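Local coordinates for glutamine--tRNA ligase (Saccharomyces cerevisiae, PDB 3TL4), which joins glutamine to tRNA(Gln) at the expense of ATP, the chain here being its appended N-terminal tRNA-binding domain, at residues S60-G64 and T65-K69; N75-N79 and G80-T84; I115-E119 and D120-N124. One frame throughout, in Å; residues are numbered along the deposited sequence.

How the interactions relate
Running from the N terminus, the three contacts come strictly in series; none nests in another and none crosses. Interaction 1 (60-69) ends helix 49-62 in a tight turn and opens the loop to helix 70-78. Interaction 2 (75-84) then ends helix 70-78 and turns the chain toward helix 85-98, about 17 Å from interaction 1 between centres. Interaction 3 (115-124) does the converse, starting helix 119-132, and sits across the chain's centre from interaction 1, about 34 Å away between centres. The first two tie together the helices from 28-39 to 104-109, whereas the third faces helix 166-178; two contacts end a helix and one begins a helix in a domain without strands.

Interaction 1 (S60-G64 and T65-K69)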
# COMPACT_ATOMS: atom_id res chain seq x y z
N SER A 60 2.49 2.68 -13.56
CA SER A 60 3.73 1.92 -13.61
C SER A 60 3.44 0.41 -13.69
O SER A 60 4.27 -0.36 -14.18
CB SER A 60 4.65 2.29 -12.44
OG SER A 60 4.31 1.57 -11.27
N PHE A 61 2.25 0.01 -13.23
CA PHE A 61 1.79 -1.38 -13.32
C PHE A 61 1.26 -1.68 -14.73
O PHE A 61 1.52 -2.74 -15.29
CB PHE A 61 0.66 -1.62 -12.33
CG PHE A 61 1.06 -1.48 -10.91
CD1 PHE A 61 2.30 -1.90 -10.47
CD2 PHE A 61 0.18 -0.92 -10.00
CE1 PHE A 61 2.65 -1.77 -9.15
CE2 PHE A 61 0.52 -0.79 -8.68
CZ PHE A 61 1.76 -1.21 -8.25
N VAL A 62 0.48 -0.75 -15.28
CA VAL A 62 -0.12 -0.90 -16.60
C VAL A 62 0.94 -0.83 -17.70
O VAL A 62 0.87 -1.57 -18.68
CB VAL A 62 -1.19 0.18 -16.84
CG1 VAL A 62 -1.69 0.14 -18.26
CG2 VAL A 62 -2.33 0.02 -15.85
N LYS A 63 1.90 0.08 -17.52
CA LYS A 63 3.09 0.27 -18.38
C LYS A 63 2.88 0.12 -19.89
O LYS A 63 3.50 -0.73 -20.54
CB LYS A 63 4.31 -0.55 -17.88
CG LYS A 63 4.06 -2.05 -17.75
CD LYS A 63 5.13 -2.75 -16.90
CE LYS A 63 4.73 -4.20 -16.57
NZ LYS A 63 5.40 -5.24 -17.42
N GLY A 64 2.00 0.96 -20.42
CA GLY A 64 1.77 1.05 -21.84
C GLY A 64 0.71 0.11 -22.37
O GLY A 64 0.25 0.27 -23.50
N THR A 65 0.33 -0.88 -21.57
CA THR A 65 -0.65 -1.87 -22.01
C THR A 65 -2.09 -1.45 -21.72
O THR A 65 -2.34 -0.67 -20.82
CB THR A 65 -0.41 -3.22 -21.32
OG1 THR A 65 0.92 -3.66 -21.59
CG2 THR A 65 -1.40 -4.25 -21.83
N ASP A 66 -3.04 -1.96 -22.49
CA ASP A 66 -4.44 -1.66 -22.23
C ASP A 66 -5.02 -2.62 -21.22
O ASP A 66 -4.94 -3.84 -21.38
CB ASP A 66 -5.26 -1.68 -23.52
CG ASP A 66 -5.23 -0.35 -24.24
OD1 ASP A 66 -5.04 0.68 -23.57
OD2 ASP A 66 -5.41 -0.35 -25.48
N LEU A 67 -5.61 -2.05 -20.16
CA LEU A 67 -6.26 -2.85 -19.12
C LEU A 67 -7.77 -2.60 -19.13
O LEU A 67 -8.21 -1.49 -18.83
CB LEU A 67 -5.67 -2.51 -17.75
CG LEU A 67 -6.14 -3.32 -16.53
CD1 LEU A 67 -5.57 -4.73 -16.56
CD2 LEU A 67 -5.72 -2.60 -15.26
N PRO A 68 -8.56 -3.62 -19.50
CA PRO A 68 -10.02 -3.45 -19.45
C PRO A 68 -10.47 -3.11 -18.02
O PRO A 68 -9.88 -3.62 -17.07
CB PRO A 68 -10.54 -4.82 -19.87
CG PRO A 68 -9.43 -5.40 -20.72
CD PRO A 68 -8.17 -4.93 -20.06
N LYS A 69 -11.47 -2.24 -17.88
CA LYS A 69 -11.97 -1.82 -16.58
C LYS A 69 -10.92 -1.11 -15.71
O LYS A 69 -11.06 -1.08 -14.49
CB LYS A 69 -12.57 -3.01 -15.82
CG LYS A 69 -13.86 -3.58 -16.42
CD LYS A 69 -15.03 -2.62 -16.28
CE LYS A 69 -16.33 -3.22 -16.83
NZ LYS A 69 -16.94 -4.27 -15.95
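A type I' beta turn from V62 to T65 ends helix 49-62, and its closing bond runs from T65 N to V62 O, 3.0 Å apart. The bond is fairly straight, 157° at the hydrogen, but the donor stands above the plane of the V62 carbonyl, because so tight a turn brings the amide back over the peptide group. The two central residues pay for this with positive phi. K63 takes it at a solvent-facing position, where its long chain can stay outside and brush V30 of helix 28-39. At G64, phi is 88°, and a CB would collide with the K63 carbonyl oxygen, so glycine fits this conformation. The G64 amide nitrogen has a partner in the hydroxyl of S33, tying the turn to helix 28-39.

After the turn, the beta-branched T65 suits an extended backbone at the surface. Its CB lies 3.4 Å from V62 O, and OG1, anti to the carbonyl carbon (chi1 -57°) and thus beside the backbone N, approaches the same oxygen more loosely, at 3.6 Å. Of these T65 atoms, the amide nitrogen alone is hydrogen-bonded to V62 O.

Below the turn, the chain folds its apolar residues inward. L67 points back toward the end of the helix and also touches F92 and K96 of helix 85-98, while V62 is buried against S33. Leucine and valine suit these places because they offer apolar surface to those neighbours without bringing in polar groups. D66, between T65 and L67, is poorly ordered; its CB points away from the helix end, and its side chain touches K36. The two apolar chains meet through single methyls: V62 CG2, anti to its own carbonyl carbon, reaches L67 CD2 at 4.3 Å.

Interaction 2 (N75-N79 and G80-T84); sequences NGIIN and GDLKT
G76 and L82 meet in a Schellman motif that ends helix 70-78, with G80 as the residue of positive phi. The motif's two bonds run from G80 N to I77 O, at 2.9 Å, and, weakly, from D81 N to G76 O. L82 N adds a further, straighter bond of 3.1 Å (175°) to G76 O. Glycine suits the backbone angles of G80, where a CB would collide with N79 O; at G76 a CB on this backbone would come too close to L82 CD1. Apolar L82 packs tightly over G76, covered by V113 and A91.

The more exposed side is polar. N79 CG lies between its backbone N and carbonyl carbon (chi1 89°), bringing the amide round to D81. N79 OD1 accepts from D81 N (3.0 Å), while N79 ND2 bonds to D81 OD2 at 2.9 Å, from above the carboxylate plane; OD2 lies near the amide plane. D81 also touches K104 and N108. With an alanine here in place of D81, N79 ND2 would probably lose its mate, leaving the OD1 bond to fix the amide's rotation. Away from this pair, one water donates to I77 O at 2.8 Å and L82 O at 2.9 Å.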
# COMPACT_ATOMS: atom_id res chain seq x y z
N ASN A 75 -11.14 5.25 -10.28
CA ASN A 75 -12.22 5.77 -9.45
C ASN A 75 -12.00 5.45 -7.97
O ASN A 75 -12.31 6.26 -7.10
CB ASN A 75 -13.57 5.20 -9.91
CG ASN A 75 -13.96 5.66 -11.31
OD1 ASN A 75 -13.60 6.76 -11.76
ND2 ASN A 75 -14.71 4.81 -12.01
N GLY A 76 -11.46 4.27 -7.70
CA GLY A 76 -11.13 3.87 -6.35
C GLY A 76 -10.07 4.76 -5.74
O GLY A 76 -10.16 5.15 -4.58
N ILE A 77 -9.05 5.09 -6.52
CA ILE A 77 -8.03 6.01 -6.04
C ILE A 77 -8.68 7.36 -5.77
O ILE A 77 -8.68 7.83 -4.63
CB ILE A 77 -6.85 6.15 -7.03
CG1 ILE A 77 -6.02 4.86 -7.07
CG2 ILE A 77 -5.96 7.31 -6.65
CD1 ILE A 77 -5.14 4.69 -8.31
N ILE A 78 -9.25 7.99 -6.80
CA ILE A 78 -9.72 9.36 -6.63
C ILE A 78 -10.85 9.49 -5.61
O ILE A 78 -11.00 10.55 -5.00
CB ILE A 78 -10.07 10.07 -7.96
CG1 ILE A 78 -11.29 9.45 -8.62
CG2 ILE A 78 -8.86 10.09 -8.88
CD1 ILE A 78 -11.94 10.36 -9.65
N ASN A 79 -11.62 8.43 -5.39
CA ASN A 79 -12.65 8.50 -4.35
C ASN A 79 -12.21 8.06 -2.95
O ASN A 79 -13.00 8.05 -2.03
CB ASN A 79 -13.95 7.80 -4.79
CG ASN A 79 -13.97 6.34 -4.43
OD1 ASN A 79 -12.94 5.76 -4.11
ND2 ASN A 79 -15.15 5.73 -4.49
N GLY A 80 -10.94 7.69 -2.78
CA GLY A 80 -10.40 7.42 -1.45
C GLY A 80 -10.59 6.00 -0.95
O GLY A 80 -10.27 5.68 0.19
N ASP A 81 -11.13 5.13 -1.81
CA ASP A 81 -11.27 3.72 -1.48
C ASP A 81 -9.90 3.03 -1.42
O ASP A 81 -9.59 2.29 -0.48
CB ASP A 81 -12.18 3.02 -2.49
CG ASP A 81 -13.66 3.39 -2.31
OD1 ASP A 81 -14.04 3.91 -1.23
OD2 ASP A 81 -14.45 3.15 -3.26
N LEU A 82 -9.07 3.29 -2.42
CA LEU A 82 -7.73 2.71 -2.50
C LEU A 82 -6.71 3.74 -2.04
O LEU A 82 -6.36 4.65 -2.79
CB LEU A 82 -7.43 2.29 -3.93
CG LEU A 82 -8.45 1.35 -4.58
CD1 LEU A 82 -8.09 1.10 -6.03
CD2 LEU A 82 -8.53 0.03 -3.82
N LYS A 83 -6.23 3.58 -0.80
CA LYS A 83 -5.36 4.58 -0.16
C LYS A 83 -3.87 4.27 -0.24
O LYS A 83 -3.05 5.16 -0.06
CB LYS A 83 -5.74 4.76 1.32
CG LYS A 83 -7.17 5.17 1.59
CD LYS A 83 -7.50 6.53 0.97
CE LYS A 83 -6.86 7.68 1.74
NZ LYS A 83 -7.28 9.02 1.23
N THR A 84 -3.50 3.01 -0.48
CA THR A 84 -2.07 2.66 -0.46
C THR A 84 -1.60 2.02 -1.76
O THR A 84 -2.42 1.56 -2.57
CB THR A 84 -1.73 1.72 0.73
OG1 THR A 84 -2.44 0.49 0.59
CG2 THR A 84 -2.13 2.35 2.05
O HOH W 1 -7.00 7.51 -2.47

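Interaction 3 (I115-E119 and D120-N124)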
# COMPACT_ATOMS: atom_id res chain seq x y z
N ILE A 115 -11.46 -2.09 5.04
CA ILE A 115 -10.76 -2.76 6.13
C ILE A 115 -9.94 -1.75 6.92
O ILE A 115 -9.01 -1.15 6.38
CB ILE A 115 -9.80 -3.83 5.60
CG1 ILE A 115 -10.54 -4.83 4.71
CG2 ILE A 115 -9.09 -4.54 6.76
CD1 ILE A 115 -11.55 -5.66 5.45
N GLU A 116 -10.30 -1.55 8.18
CA GLU A 116 -9.45 -0.79 9.09
C GLU A 116 -9.09 -1.58 10.36
O GLU A 116 -9.93 -1.79 11.24
CB GLU A 116 -10.05 0.56 9.48
CG GLU A 116 -9.10 1.36 10.36
CD GLU A 116 -9.68 2.68 10.85
OE1 GLU A 116 -10.16 3.46 10.00
OE2 GLU A 116 -9.64 2.93 12.08
N ILE A 117 -7.84 -2.02 10.43
CA ILE A 117 -7.31 -2.71 11.59
C ILE A 117 -6.88 -1.69 12.65
O ILE A 117 -6.00 -0.86 12.41
CB ILE A 117 -6.10 -3.55 11.21
CG1 ILE A 117 -6.37 -4.28 9.89
CG2 ILE A 117 -5.76 -4.53 12.32
CD1 ILE A 117 -7.50 -5.25 9.94
N THR A 118 -7.50 -1.77 13.82
CA THR A 118 -7.25 -0.81 14.89
C THR A 118 -5.99 -1.18 15.66
O THR A 118 -5.55 -2.33 15.61
CB THR A 118 -8.42 -0.77 15.88
OG1 THR A 118 -8.56 -2.05 16.50
CG2 THR A 118 -9.72 -0.44 15.17
N GLU A 119 -5.41 -0.22 16.37
CA GLU A 119 -4.28 -0.52 17.25
C GLU A 119 -4.62 -1.72 18.15
O GLU A 119 -3.77 -2.56 18.46
CB GLU A 119 -3.92 0.69 18.11
CG GLU A 119 -3.46 0.29 19.51
CD GLU A 119 -3.03 1.46 20.38
OE1 GLU A 119 -3.19 2.63 19.96
OE2 GLU A 119 -2.52 1.20 21.49
N ASP A 120 -5.88 -1.79 18.59
CA ASP A 120 -6.30 -2.85 19.49
C ASP A 120 -6.26 -4.22 18.81
O ASP A 120 -5.93 -5.23 19.43
CB ASP A 120 -7.69 -2.55 20.00
CG ASP A 120 -7.96 -3.16 21.34
OD1 ASP A 120 -7.54 -2.55 22.35
OD2 ASP A 120 -8.58 -4.24 21.39
N GLN A 121 -6.60 -4.26 17.53
CA GLN A 121 -6.54 -5.52 16.80
C GLN A 121 -5.08 -5.94 16.53
O GLN A 121 -4.73 -7.10 16.71
CB GLN A 121 -7.34 -5.45 15.50
CG GLN A 121 -8.76 -4.91 15.65
CD GLN A 121 -9.49 -4.87 14.32
OE1 GLN A 121 -9.94 -5.90 13.82
NE2 GLN A 121 -9.61 -3.69 13.73
N VAL A 122 -4.24 -5.00 16.09
CA VAL A 122 -2.81 -5.30 15.94
C VAL A 122 -2.31 -5.96 17.22
O VAL A 122 -1.68 -7.01 17.19
CB VAL A 122 -1.96 -4.02 15.60
CG1 VAL A 122 -0.48 -4.36 15.55
CG2 VAL A 122 -2.40 -3.39 14.28
N ARG A 123 -2.64 -5.34 18.36
CA ARG A 123 -2.23 -5.82 19.67
C ARG A 123 -2.71 -7.26 19.95
O ARG A 123 -1.97 -8.08 20.45
CB ARG A 123 -2.74 -4.86 20.75
CG ARG A 123 -2.39 -5.22 22.19
CD ARG A 123 -2.43 -3.98 23.11
NE ARG A 123 -1.07 -3.53 23.40
CZ ARG A 123 -0.62 -2.30 23.18
NH1 ARG A 123 -1.42 -1.37 22.68
NH2 ARG A 123 0.63 -2.01 23.48
N ASN A 124 -3.96 -7.55 19.61
CA ASN A 124 -4.46 -8.91 19.75
C ASN A 124 -3.61 -9.89 18.96
O ASN A 124 -3.20 -10.92 19.48
CB ASN A 124 -5.93 -9.02 19.30
CG ASN A 124 -6.89 -8.28 20.24
OD1 ASN A 124 -6.57 -8.06 21.41
ND2 ASN A 124 -8.06 -7.91 19.72
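The first turn of helix 119-132 closes as V122 N bonds to T118 O at 3.0 Å, and R123 N follows with E119 O. T118 sits just before the helix, and its OG1, held between its own backbone N and carbonyl carbon (chi1 63°), accepts from Q121 N at 3.1 Å; a threonine here supplies a short acceptor for an amide of the first turn, which otherwise has a weak bond to T118 O. The extended Q121 side chain runs back along the loop, and its NE2 makes weak bonds to E116 O and T118 OG1. As modelled, NE2 faces T118 N donor to donor, so the reciprocal half of a capping box is not formed. On the outer side, E119 and R123 run side by side, one helical turn apart: E119 OE2 meets R123 NH1 in a salt bridge of 3.0 Å, at the guanidinium edge and in its plane. The arginine NE also pairs with E173 of helix 166-178. Beneath, I117 CG2 packs on Q121 CB (3.7 Å) and touches V122 CG2 at 4.1 Å. This last pair, flanking the T118 N-cap, is a hydrophobic staple, so the whole is a capped and stapled helix start.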